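Colicin-B (Escherichia coli, PDB 1RH1) kills Escherichia coli and closely related bacteria by forming channels that depolarise the cytoplasmic membrane and dissipate cellular energy. Local coordinates at residues A[257-262]-A[302-307]; A[336-339]-A[344-347]; A[421-426]-A[448-453]. One frame throughout, in Å; residues are numbered along the deposited sequence.

Contact 1: A[257-262]-A[302-307]; sequences AGYTMS and NNAKDD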
ATOM      1  N   ALA A 257      -3.499 -11.145  -2.513  1.00  4.68           N
ATOM      2  CA  ALA A 257      -2.135 -11.331  -2.984  1.00  5.66           C
ATOM      3  C   ALA A 257      -1.107 -11.124  -1.885  1.00  4.88           C
ATOM      4  O   ALA A 257      -1.441 -10.593  -0.819  1.00  9.96           O
ATOM      5  CB  ALA A 257      -1.811 -10.359  -4.104  1.00  2.00           C
ATOM      6  N   GLY A 258       0.138 -11.551  -2.173  1.00  4.12           N
ATOM      7  CA  GLY A 258       1.230 -11.457  -1.234  1.00  2.00           C
ATOM      8  C   GLY A 258       1.654 -10.037  -0.915  1.00  2.00           C
ATOM      9  O   GLY A 258       1.325  -9.079  -1.596  1.00  2.00           O
ATOM     10  N   TYR A 259       2.405  -9.908   0.170  1.00  3.86           N
ATOM     11  CA  TYR A 259       2.957  -8.644   0.601  1.00  7.78           C
ATOM     12  C   TYR A 259       4.459  -8.490   0.348  1.00  8.27           C
ATOM     13  O   TYR A 259       4.959  -7.361   0.428  1.00  9.97           O
ATOM     14  CB  TYR A 259       2.687  -8.462   2.069  1.00  2.00           C
ATOM     15  CG  TYR A 259       1.241  -8.195   2.391  1.00  3.19           C
ATOM     16  CD1 TYR A 259       0.859  -6.894   2.714  1.00  2.00           C
ATOM     17  CD2 TYR A 259       0.316  -9.245   2.423  1.00  3.67           C
ATOM     18  CE1 TYR A 259      -0.451  -6.628   3.092  1.00  2.00           C
ATOM     19  CE2 TYR A 259      -1.007  -8.987   2.799  1.00  6.16           C
ATOM     20  CZ  TYR A 259      -1.370  -7.676   3.139  1.00  6.35           C
ATOM     21  OH  TYR A 259      -2.640  -7.425   3.609  1.00  5.80           O
ATOM     22  N   THR A 260       5.222  -9.557   0.063  1.00  7.17           N
ATOM     23  CA  THR A 260       6.650  -9.426  -0.234  1.00  8.50           C
ATOM     24  C   THR A 260       7.075  -9.930  -1.614  1.00  8.51           C
ATOM     25  O   THR A 260       6.643 -11.006  -2.021  1.00  8.29           O
ATOM     26  CB  THR A 260       7.547 -10.170   0.797  1.00  5.98           C
ATOM     27  OG1 THR A 260       6.998 -11.470   0.870  1.00 11.35           O
ATOM     28  CG2 THR A 260       7.594  -9.599   2.189  1.00  5.55           C
ATOM     29  N   MET A 261       7.891  -9.189  -2.378  1.00  8.00           N
ATOM     30  CA  MET A 261       8.438  -9.721  -3.616  1.00 13.09           C
ATOM     31  C   MET A 261       9.868 -10.139  -3.375  1.00 13.71           C
ATOM     32  O   MET A 261      10.667  -9.338  -2.892  1.00 13.52           O
ATOM     33  CB  MET A 261       8.419  -8.698  -4.770  1.00 19.48           C
ATOM     34  CG  MET A 261       8.354  -7.189  -4.476  1.00 30.88           C
ATOM     35  SD  MET A 261       8.006  -6.145  -5.929  1.00 38.23           S
ATOM     36  CE  MET A 261       6.357  -6.702  -6.318  1.00 34.46           C
ATOM     37  N   SER A 262      10.169 -11.420  -3.661  1.00 14.78           N
ATOM     38  CA  SER A 262      11.506 -12.030  -3.564  1.00 14.47           C
ATOM     39  C   SER A 262      12.466 -11.230  -4.443  1.00 15.97           C
ATOM     40  O   SER A 262      12.079 -10.857  -5.556  1.00 18.60           O
ATOM     41  CB  SER A 262      11.415 -13.493  -4.034  1.00 15.91           C
ATOM     42  OG  SER A 262      12.650 -14.176  -4.215  1.00 17.42           O
ATOM     43  N   ASN A 302       3.780 -12.479   7.084  1.00  7.76           N
ATOM     44  CA  ASN A 302       2.969 -12.329   8.268  1.00  5.76           C
ATOM     45  C   ASN A 302       3.231 -10.989   8.890  1.00 10.97           C
ATOM     46  O   ASN A 302       2.278 -10.309   9.252  1.00 15.74           O
ATOM     47  CB  ASN A 302       3.294 -13.390   9.269  1.00  7.41           C
ATOM     48  CG  ASN A 302       2.737 -14.768   8.928  1.00 14.01           C
ATOM     49  OD1 ASN A 302       2.079 -14.983   7.903  1.00 16.01           O
ATOM     50  ND2 ASN A 302       3.008 -15.752   9.796  1.00 14.47           N
ATOM     51  N   ASN A 303       4.487 -10.555   8.963  1.00 11.25           N
ATOM     52  CA  ASN A 303       4.794  -9.246   9.500  1.00  9.40           C
ATOM     53  C   ASN A 303       4.373  -8.097   8.612  1.00 10.26           C
ATOM     54  O   ASN A 303       3.863  -7.128   9.158  1.00 11.59           O
ATOM     55  CB  ASN A 303       6.276  -9.099   9.755  1.00 10.25           C
ATOM     56  CG  ASN A 303       6.805  -9.840  10.975  1.00 14.56           C
ATOM     57  OD1 ASN A 303       8.015  -9.793  11.170  1.00 13.66           O
ATOM     58  ND2 ASN A 303       6.012 -10.517  11.826  1.00 14.12           N
ATOM     59  N   ALA A 304       4.561  -8.153   7.279  1.00 11.38           N
ATOM     60  CA  ALA A 304       4.146  -7.096   6.355  1.00  9.68           C
ATOM     61  C   ALA A 304       2.630  -6.908   6.318  1.00 13.97           C
ATOM     62  O   ALA A 304       2.127  -5.794   6.141  1.00 10.76           O
ATOM     63  CB  ALA A 304       4.588  -7.428   4.969  1.00  6.36           C
ATOM     64  N   LYS A 305       1.909  -8.025   6.519  1.00 13.10           N
ATOM     65  CA  LYS A 305       0.463  -8.050   6.599  1.00 11.15           C
ATOM     66  C   LYS A 305      -0.111  -7.323   7.822  1.00 13.73           C
ATOM     67  O   LYS A 305      -0.931  -6.407   7.696  1.00 17.53           O
ATOM     68  CB  LYS A 305       0.036  -9.504   6.578  1.00  4.50           C
ATOM     69  CG  LYS A 305      -1.459  -9.631   6.689  1.00  5.67           C
ATOM     70  CD  LYS A 305      -1.886 -10.743   5.789  1.00  7.43           C
ATOM     71  CE  LYS A 305      -3.384 -10.944   5.882  1.00  7.15           C
ATOM     72  NZ  LYS A 305      -3.792 -11.905   4.867  1.00 10.29           N
ATOM     73  N   ASP A 306       0.321  -7.706   9.030  1.00 19.96           N
ATOM     74  CA  ASP A 306      -0.181  -7.133  10.278  1.00 21.11           C
ATOM     75  C   ASP A 306       0.174  -5.679  10.461  1.00 16.60           C
ATOM     76  O   ASP A 306      -0.581  -4.930  11.069  1.00 17.90           O
ATOM     77  CB  ASP A 306       0.348  -7.918  11.478  1.00 22.59           C
ATOM     78  CG  ASP A 306      -0.100  -9.384  11.585  1.00 32.64           C
ATOM     79  OD1 ASP A 306      -0.754  -9.932  10.681  1.00 37.11           O
ATOM     80  OD2 ASP A 306       0.226 -10.001  12.602  1.00 41.50           O
ATOM     81  N   ASP A 307       1.304  -5.258   9.905  1.00 15.22           N
ATOM     82  CA  ASP A 307       1.704  -3.880  10.018  1.00 17.63           C
ATOM     83  C   ASP A 307       0.876  -3.022   9.089  1.00 17.60           C
ATOM     84  O   ASP A 307       0.578  -1.879   9.431  1.00 14.01           O
ATOM     85  CB  ASP A 307       3.182  -3.758   9.692  1.00 20.89           C
ATOM     86  CG  ASP A 307       4.126  -4.476  10.662  1.00 28.47           C
ATOM     87  OD1 ASP A 307       3.744  -4.789  11.802  1.00 32.78           O
ATOM     88  OD2 ASP A 307       5.270  -4.727  10.264  1.00 36.00           O
TER

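Contact 2: A[336-339]-A[344-347]; sequences VGEY and YKAL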
ATOM      1  N   VAL A 336     -23.283  29.371  17.748  1.00  7.41           N
ATOM      2  CA  VAL A 336     -22.756  30.600  18.316  1.00  6.82           C
ATOM      3  C   VAL A 336     -22.859  31.693  17.257  1.00  4.65           C
ATOM      4  O   VAL A 336     -23.199  32.819  17.566  1.00  3.40           O
ATOM      5  CB  VAL A 336     -21.301  30.314  18.769  1.00  4.24           C
ATOM      6  CG1 VAL A 336     -20.661  31.541  19.338  1.00  2.00           C
ATOM      7  CG2 VAL A 336     -21.307  29.278  19.875  1.00  2.00           C
ATOM      8  N   GLY A 337     -22.687  31.345  15.987  1.00  8.61           N
ATOM      9  CA  GLY A 337     -22.755  32.269  14.873  1.00 12.13           C
ATOM     10  C   GLY A 337     -24.027  33.100  14.812  1.00 17.97           C
ATOM     11  O   GLY A 337     -23.876  34.326  14.865  1.00 22.14           O
ATOM     12  N   GLU A 338     -25.262  32.540  14.749  1.00 16.98           N
ATOM     13  CA  GLU A 338     -26.463  33.374  14.680  1.00 17.64           C
ATOM     14  C   GLU A 338     -26.732  34.144  16.007  1.00 17.30           C
ATOM     15  O   GLU A 338     -27.857  34.499  16.367  1.00 24.55           O
ATOM     16  CB  GLU A 338     -27.719  32.483  14.234  1.00 14.20           C
ATOM     17  CG  GLU A 338     -27.930  32.005  12.722  1.00 10.94           C
ATOM     18  CD  GLU A 338     -28.683  32.790  11.578  1.00  8.47           C
ATOM     19  OE1 GLU A 338     -29.492  32.197  10.858  1.00  2.00           O
ATOM     20  OE2 GLU A 338     -28.419  33.960  11.307  1.00  2.00           O
ATOM     21  N   TYR A 339     -25.673  34.512  16.750  1.00 15.37           N
ATOM     22  CA  TYR A 339     -25.694  35.375  17.931  1.00 16.88           C
ATOM     23  C   TYR A 339     -24.431  36.252  17.950  1.00 10.49           C
ATOM     24  O   TYR A 339     -24.529  37.446  18.217  1.00 10.69           O
ATOM     25  CB  TYR A 339     -25.757  34.552  19.262  1.00 15.54           C
ATOM     26  CG  TYR A 339     -25.688  35.479  20.470  1.00 16.48           C
ATOM     27  CD1 TYR A 339     -26.662  36.477  20.639  1.00 20.62           C
ATOM     28  CD2 TYR A 339     -24.603  35.414  21.344  1.00 17.60           C
ATOM     29  CE1 TYR A 339     -26.549  37.416  21.666  1.00 20.25           C
ATOM     30  CE2 TYR A 339     -24.485  36.354  22.375  1.00 21.36           C
ATOM     31  CZ  TYR A 339     -25.454  37.349  22.523  1.00 19.11           C
ATOM     32  OH  TYR A 339     -25.313  38.307  23.507  1.00 20.41           O
ATOM     33  N   TYR A 344     -17.567  35.268  13.168  1.00 20.39           N
ATOM     34  CA  TYR A 344     -17.384  34.142  14.055  1.00 16.24           C
ATOM     35  C   TYR A 344     -17.598  32.902  13.204  1.00 18.31           C
ATOM     36  O   TYR A 344     -16.702  32.071  13.229  1.00 21.48           O
ATOM     37  CB  TYR A 344     -18.388  34.139  15.201  1.00 14.14           C
ATOM     38  CG  TYR A 344     -18.140  32.946  16.112  1.00 13.40           C
ATOM     39  CD1 TYR A 344     -17.105  33.005  17.041  1.00 11.71           C
ATOM     40  CD2 TYR A 344     -18.896  31.775  15.978  1.00 14.68           C
ATOM     41  CE1 TYR A 344     -16.812  31.893  17.833  1.00 11.66           C
ATOM     42  CE2 TYR A 344     -18.601  30.662  16.761  1.00 12.80           C
ATOM     43  CZ  TYR A 344     -17.559  30.735  17.680  1.00 10.69           C
ATOM     44  OH  TYR A 344     -17.250  29.641  18.451  1.00 11.99           O
ATOM     45  N   LYS A 345     -18.696  32.714  12.456  1.00 15.62           N
ATOM     46  CA  LYS A 345     -18.890  31.546  11.588  1.00 16.06           C
ATOM     47  C   LYS A 345     -17.712  31.156  10.678  1.00 17.81           C
ATOM     48  O   LYS A 345     -17.389  29.978  10.486  1.00 15.10           O
ATOM     49  CB  LYS A 345     -20.084  31.740  10.653  1.00 18.72           C
ATOM     50  CG  LYS A 345     -21.458  31.704  11.260  1.00 21.86           C
ATOM     51  CD  LYS A 345     -22.448  31.476  10.135  1.00 22.61           C
ATOM     52  CE  LYS A 345     -23.855  31.265  10.702  1.00 28.43           C
ATOM     53  NZ  LYS A 345     -24.375  32.469  11.331  1.00 29.47           N
ATOM     54  N   ALA A 346     -17.071  32.190  10.115  1.00 17.31           N
ATOM     55  CA  ALA A 346     -15.948  32.064   9.194  1.00 14.82           C
ATOM     56  C   ALA A 346     -14.687  31.498   9.804  1.00 14.34           C
ATOM     57  O   ALA A 346     -13.941  30.761   9.149  1.00 13.88           O
ATOM     58  CB  ALA A 346     -15.602  33.411   8.623  1.00 18.26           C
ATOM     59  N   LEU A 347     -14.461  31.918  11.067  1.00 14.75           N
ATOM     60  CA  LEU A 347     -13.383  31.377  11.889  1.00 11.47           C
ATOM     61  C   LEU A 347     -13.669  29.895  12.109  1.00  9.87           C
ATOM     62  O   LEU A 347     -12.811  29.100  11.766  1.00 11.31           O
ATOM     63  CB  LEU A 347     -13.321  32.106  13.222  1.00  3.52           C
ATOM     64  CG  LEU A 347     -12.358  31.605  14.280  1.00  2.00           C
ATOM     65  CD1 LEU A 347     -10.917  31.865  13.913  1.00  4.68           C
ATOM     66  CD2 LEU A 347     -12.660  32.344  15.543  1.00  2.86           C
TER

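Contact 3: A[421-426]-A[448-453]; sequences AIKANN and ESWVIS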
ATOM      1  N   ALA A 421     -13.560   7.732  28.467  1.00  2.00           N
ATOM      2  CA  ALA A 421     -14.515   8.295  29.408  1.00  2.00           C
ATOM      3  C   ALA A 421     -13.818   9.070  30.515  1.00  3.56           C
ATOM      4  O   ALA A 421     -14.284  10.121  30.943  1.00  6.36           O
ATOM      5  CB  ALA A 421     -15.308   7.204  30.035  1.00  5.64           C
ATOM      6  N   ILE A 422     -12.646   8.532  30.882  1.00  3.30           N
ATOM      7  CA  ILE A 422     -11.703   9.049  31.856  1.00  2.00           C
ATOM      8  C   ILE A 422     -11.151  10.363  31.378  1.00  5.65           C
ATOM      9  O   ILE A 422     -11.091  11.308  32.167  1.00  8.76           O
ATOM     10  CB  ILE A 422     -10.557   8.052  32.052  1.00  2.00           C
ATOM     11  CG1 ILE A 422     -11.109   6.782  32.664  1.00  4.42           C
ATOM     12  CG2 ILE A 422      -9.499   8.615  32.947  1.00  2.00           C
ATOM     13  CD1 ILE A 422     -10.111   5.624  32.856  1.00  4.45           C
ATOM     14  N   LYS A 423     -10.752  10.433  30.104  1.00  5.24           N
ATOM     15  CA  LYS A 423     -10.184  11.661  29.547  1.00  3.81           C
ATOM     16  C   LYS A 423     -11.225  12.749  29.419  1.00  3.18           C
ATOM     17  O   LYS A 423     -10.991  13.900  29.792  1.00  2.00           O
ATOM     18  CB  LYS A 423      -9.572  11.374  28.191  1.00  2.52           C
ATOM     19  CG  LYS A 423      -8.487  10.321  28.344  1.00  7.82           C
ATOM     20  CD  LYS A 423      -7.632  10.224  27.105  1.00  9.39           C
ATOM     21  CE  LYS A 423      -6.395   9.362  27.360  1.00  9.45           C
ATOM     22  NZ  LYS A 423      -6.702   7.947  27.299  1.00 12.01           N
ATOM     23  N   ALA A 424     -12.409  12.324  28.963  1.00  2.00           N
ATOM     24  CA  ALA A 424     -13.564  13.194  28.842  1.00  3.81           C
ATOM     25  C   ALA A 424     -14.001  13.719  30.206  1.00  3.10           C
ATOM     26  O   ALA A 424     -14.399  14.875  30.300  1.00  6.93           O
ATOM     27  CB  ALA A 424     -14.718  12.444  28.229  1.00  2.61           C
ATOM     28  N   ASN A 425     -13.906  12.940  31.289  1.00  3.52           N
ATOM     29  CA  ASN A 425     -14.206  13.435  32.630  1.00  2.98           C
ATOM     30  C   ASN A 425     -13.152  14.423  33.112  1.00  6.13           C
ATOM     31  O   ASN A 425     -13.445  15.363  33.873  1.00  6.32           O
ATOM     32  CB  ASN A 425     -14.277  12.268  33.592  1.00  3.12           C
ATOM     33  CG  ASN A 425     -14.514  12.623  35.052  1.00  2.00           C
ATOM     34  OD1 ASN A 425     -13.676  12.327  35.896  1.00  4.78           O
ATOM     35  ND2 ASN A 425     -15.627  13.258  35.406  1.00  2.00           N
ATOM     36  N   ASN A 426     -11.898  14.237  32.679  1.00  5.42           N
ATOM     37  CA  ASN A 426     -10.912  15.201  33.096  1.00  5.26           C
ATOM     38  C   ASN A 426     -11.146  16.515  32.408  1.00  5.93           C
ATOM     39  O   ASN A 426     -11.109  17.519  33.101  1.00  6.91           O
ATOM     40  CB  ASN A 426      -9.526  14.714  32.797  1.00  4.95           C
ATOM     41  CG  ASN A 426      -9.154  13.554  33.690  1.00  2.00           C
ATOM     42  OD1 ASN A 426      -8.653  12.558  33.193  1.00  2.00           O
ATOM     43  ND2 ASN A 426      -9.390  13.633  35.000  1.00  2.00           N
ATOM     44  N   GLU A 448      -1.992  17.907  26.438  1.00  4.22           N
ATOM     45  CA  GLU A 448      -0.612  17.570  26.144  1.00  4.35           C
ATOM     46  C   GLU A 448      -0.249  16.206  26.716  1.00  4.43           C
ATOM     47  O   GLU A 448       0.355  15.402  26.003  1.00  4.63           O
ATOM     48  CB  GLU A 448       0.302  18.637  26.710  1.00  8.36           C
ATOM     49  CG  GLU A 448       0.079  19.976  25.975  1.00 16.22           C
ATOM     50  CD  GLU A 448       0.620  20.180  24.542  1.00 19.79           C
ATOM     51  OE1 GLU A 448       0.508  21.305  24.056  1.00 19.40           O
ATOM     52  OE2 GLU A 448       1.166  19.264  23.912  1.00 22.11           O
ATOM     53  N   SER A 449      -0.684  15.897  27.947  1.00  2.00           N
ATOM     54  CA  SER A 449      -0.496  14.591  28.560  1.00  3.04           C
ATOM     55  C   SER A 449      -0.894  13.473  27.629  1.00  5.02           C
ATOM     56  O   SER A 449      -0.145  12.510  27.500  1.00  6.80           O
ATOM     57  CB  SER A 449      -1.343  14.374  29.772  1.00  2.03           C
ATOM     58  OG  SER A 449      -1.085  15.346  30.760  1.00 13.98           O
ATOM     59  N   TRP A 450      -2.030  13.627  26.934  1.00  4.55           N
ATOM     60  CA  TRP A 450      -2.528  12.608  26.023  1.00  4.36           C
ATOM     61  C   TRP A 450      -1.575  12.330  24.904  1.00  6.29           C
ATOM     62  O   TRP A 450      -1.396  11.157  24.573  1.00  5.33           O
ATOM     63  CB  TRP A 450      -3.816  12.985  25.347  1.00  3.46           C
ATOM     64  CG  TRP A 450      -4.981  13.208  26.275  1.00  3.83           C
ATOM     65  CD1 TRP A 450      -5.075  12.676  27.532  1.00  2.52           C
ATOM     66  CD2 TRP A 450      -6.066  13.939  25.932  1.00  4.82           C
ATOM     67  NE1 TRP A 450      -6.233  13.061  27.996  1.00  2.00           N
ATOM     68  CE2 TRP A 450      -6.855  13.819  27.070  1.00  4.34           C
ATOM     69  CE3 TRP A 450      -6.480  14.667  24.828  1.00  4.82           C
ATOM     70  CZ2 TRP A 450      -8.095  14.442  27.113  1.00  3.84           C
ATOM     71  CZ3 TRP A 450      -7.718  15.284  24.881  1.00  4.62           C
ATOM     72  CH2 TRP A 450      -8.517  15.174  26.013  1.00  5.52           C
ATOM     73  N   VAL A 451      -0.984  13.407  24.354  1.00  2.50           N
ATOM     74  CA  VAL A 451      -0.019  13.260  23.278  1.00  5.49           C
ATOM     75  C   VAL A 451       1.244  12.590  23.831  1.00  8.78           C
ATOM     76  O   VAL A 451       1.610  11.502  23.370  1.00  9.98           O
ATOM     77  CB  VAL A 451       0.339  14.628  22.669  1.00  2.00           C
ATOM     78  CG1 VAL A 451       1.227  14.382  21.489  1.00  2.12           C
ATOM     79  CG2 VAL A 451      -0.865  15.358  22.137  1.00  2.00           C
ATOM     80  N   ILE A 452       1.870  13.193  24.854  1.00  7.63           N
ATOM     81  CA  ILE A 452       3.068  12.658  25.499  1.00  9.50           C
ATOM     82  C   ILE A 452       2.936  11.189  25.872  1.00  6.81           C
ATOM     83  O   ILE A 452       3.792  10.408  25.455  1.00 10.15           O
ATOM     84  CB  ILE A 452       3.371  13.526  26.738  1.00  6.31           C
ATOM     85  CG1 ILE A 452       3.876  14.852  26.220  1.00 10.33           C
ATOM     86  CG2 ILE A 452       4.397  12.904  27.668  1.00  5.71           C
ATOM     87  CD1 ILE A 452       3.814  16.012  27.231  1.00 13.33           C
ATOM     88  N   SER A 453       1.881  10.743  26.565  1.00  6.97           N
ATOM     89  CA  SER A 453       1.787   9.330  26.887  1.00  6.48           C
ATOM     90  C   SER A 453       1.438   8.466  25.679  1.00  7.97           C
ATOM     91  O   SER A 453       1.106   7.286  25.831  1.00  9.04           O
ATOM     92  CB  SER A 453       0.771   9.144  27.992  1.00  5.37           C
ATOM     93  OG  SER A 453       1.279   9.731  29.188  1.00 11.92           O
TER

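Contact 1: A[257-262]-A[302-307]
Y259 lays its phenol ring over the backbone and aliphatic chain of K305, on the long helix 291-340. CA of K305 stands over the middle of the ring face, 3.9 Å from the centroid and 10° off the normal, a CH-pi contact made by the helix backbone itself. Farther out, the methylenes of K305 follow the same ring toward its hydroxyl end, and CD of K305 comes to 3.6 Å from CE2 of Y259. In K305, chi1 of 179° sets CG opposite the backbone N, and a bend at chi2 helps bring CD to the ring. At the root of the tyrosine, its CB meets CB of A304 at 3.6 Å, so A304 and K305 together seat the whole length of the side chain. R119 adds a cation-pi partner to the ring, while the backbone N of Y259 donates to the carboxylate of E301, one turn earlier on the helix. The ammonium of K305 has a long, weak ion pair with E256. Y259 directly precedes strand 260-262, which pairs in parallel with strand 20-22 of the TonB box; the contact thus lies where helix 291-340 runs beside the small sheet that holds this motif.

Contact 2: A[336-339]-A[344-347]
Y344 and V336 face each other inside a helical hairpin, in which the end of the long helix 291-340 turns back into helix 342-357 of the pore-forming domain. The methyl CG1 of V336 lies over one face of the Y344 ring, 3.7 Å from its centroid and 24° off the normal, displaced toward the rim on the CE2 and CZ side. CB of V336 approaches the same rim, at 3.4 Å from CE2 of Y344. With CG opposite the backbone N (chi1 -179°), the tyrosine ring is turned to V336, and its hydroxyl is hydrogen-bonded to the carbonyl O of G486. That bond ties the hairpin to helix 479-495, whose V482 also touches V336, while I509 of helix 500-510 touches Y344.

K345 and G337 bring the two backbones close, their CA atoms 5.1 Å apart. CG of K345 passes 3.9 Å from CA of G337, where the glycine has no side chain to stand in its way. Beyond it the lysine runs extended as far as CE and then bends at chi4, 67°, bringing its ammonium near the G337-E338 peptide. D342, at the start of helix 342-357, forms a salt bridge with this ammonium. The carboxylate of E338 stays beyond salt-bridge range, with OE2 of E338 4.3 Å from NZ of K345.

Contact 3: A[421-426]-A[448-453]
K423 and W450 both set CG opposite their own carbonyl carbon (chi1 -59° and -62°), and from these starting points the two side chains run past each other in opposite directions between helices 420-435 and 441-452. The lysine is extended as far as CE, bending only at chi4, and its methylenes form a rod that runs along the NE1 side of one indole face. CD of K423 is the central atom of the overlap: it sits over the five-membered ring, 3.6 Å from the centroid and 25° off the normal, shifted toward the NE1 rim. Its nearest ring atom is NE1 of W450, at 3.3 Å. CB of K423 lies toward the six-membered ring, 3.6 Å from CZ2 of W450, and CE of K423 reaches CD1 of W450 at 3.6 Å. The carbonyl O of K423 meets the indole differently, at its edge and in the ring plane, 4.0 Å from CZ2 of W450.

The CA atoms of K423 and W450 are 8.5 Å apart, so the two backbones do not touch each other and side chains fill the gap between the helices. L463 of helix 457-472 touches both residues, placing the pair in the helical bundle of the pore-forming domain.

The polar ends are directed elsewhere: NE1 of W450 has a weak hydrogen bond to E446, and the lysine ammonium has one, also weak, to the carbonyl O of D419, along with a cation-pi contact to Y420. What joins these helices here is thus the aliphatic part of a lysine against an aromatic face, a CH-pi contact rather than a charge interaction with the indole.

Overall arrangement
Helix 291-340 links contacts 1 and 2, whose centres lie 49 Å apart: near its start it meets the segment beside the TonB-box strand, and at its end it folds into the hairpin of the pore-forming domain. Contacts 2 and 3, about 28 Å apart between centres, share that domain but no helix. Contact 2 is the buried one, although its lysine edge is more exposed; contacts 1 and 3 are partly buried. All three put aliphatic groups over aromatic faces: a helix CA, a valine methyl and a lysine methylene in turn. The lysine of contact 2 also has a salt bridge, whereas the ammonium ends in contacts 1 and 3 have weaker polar partners. Only contact 1 joins a helix to a strand-bearing segment.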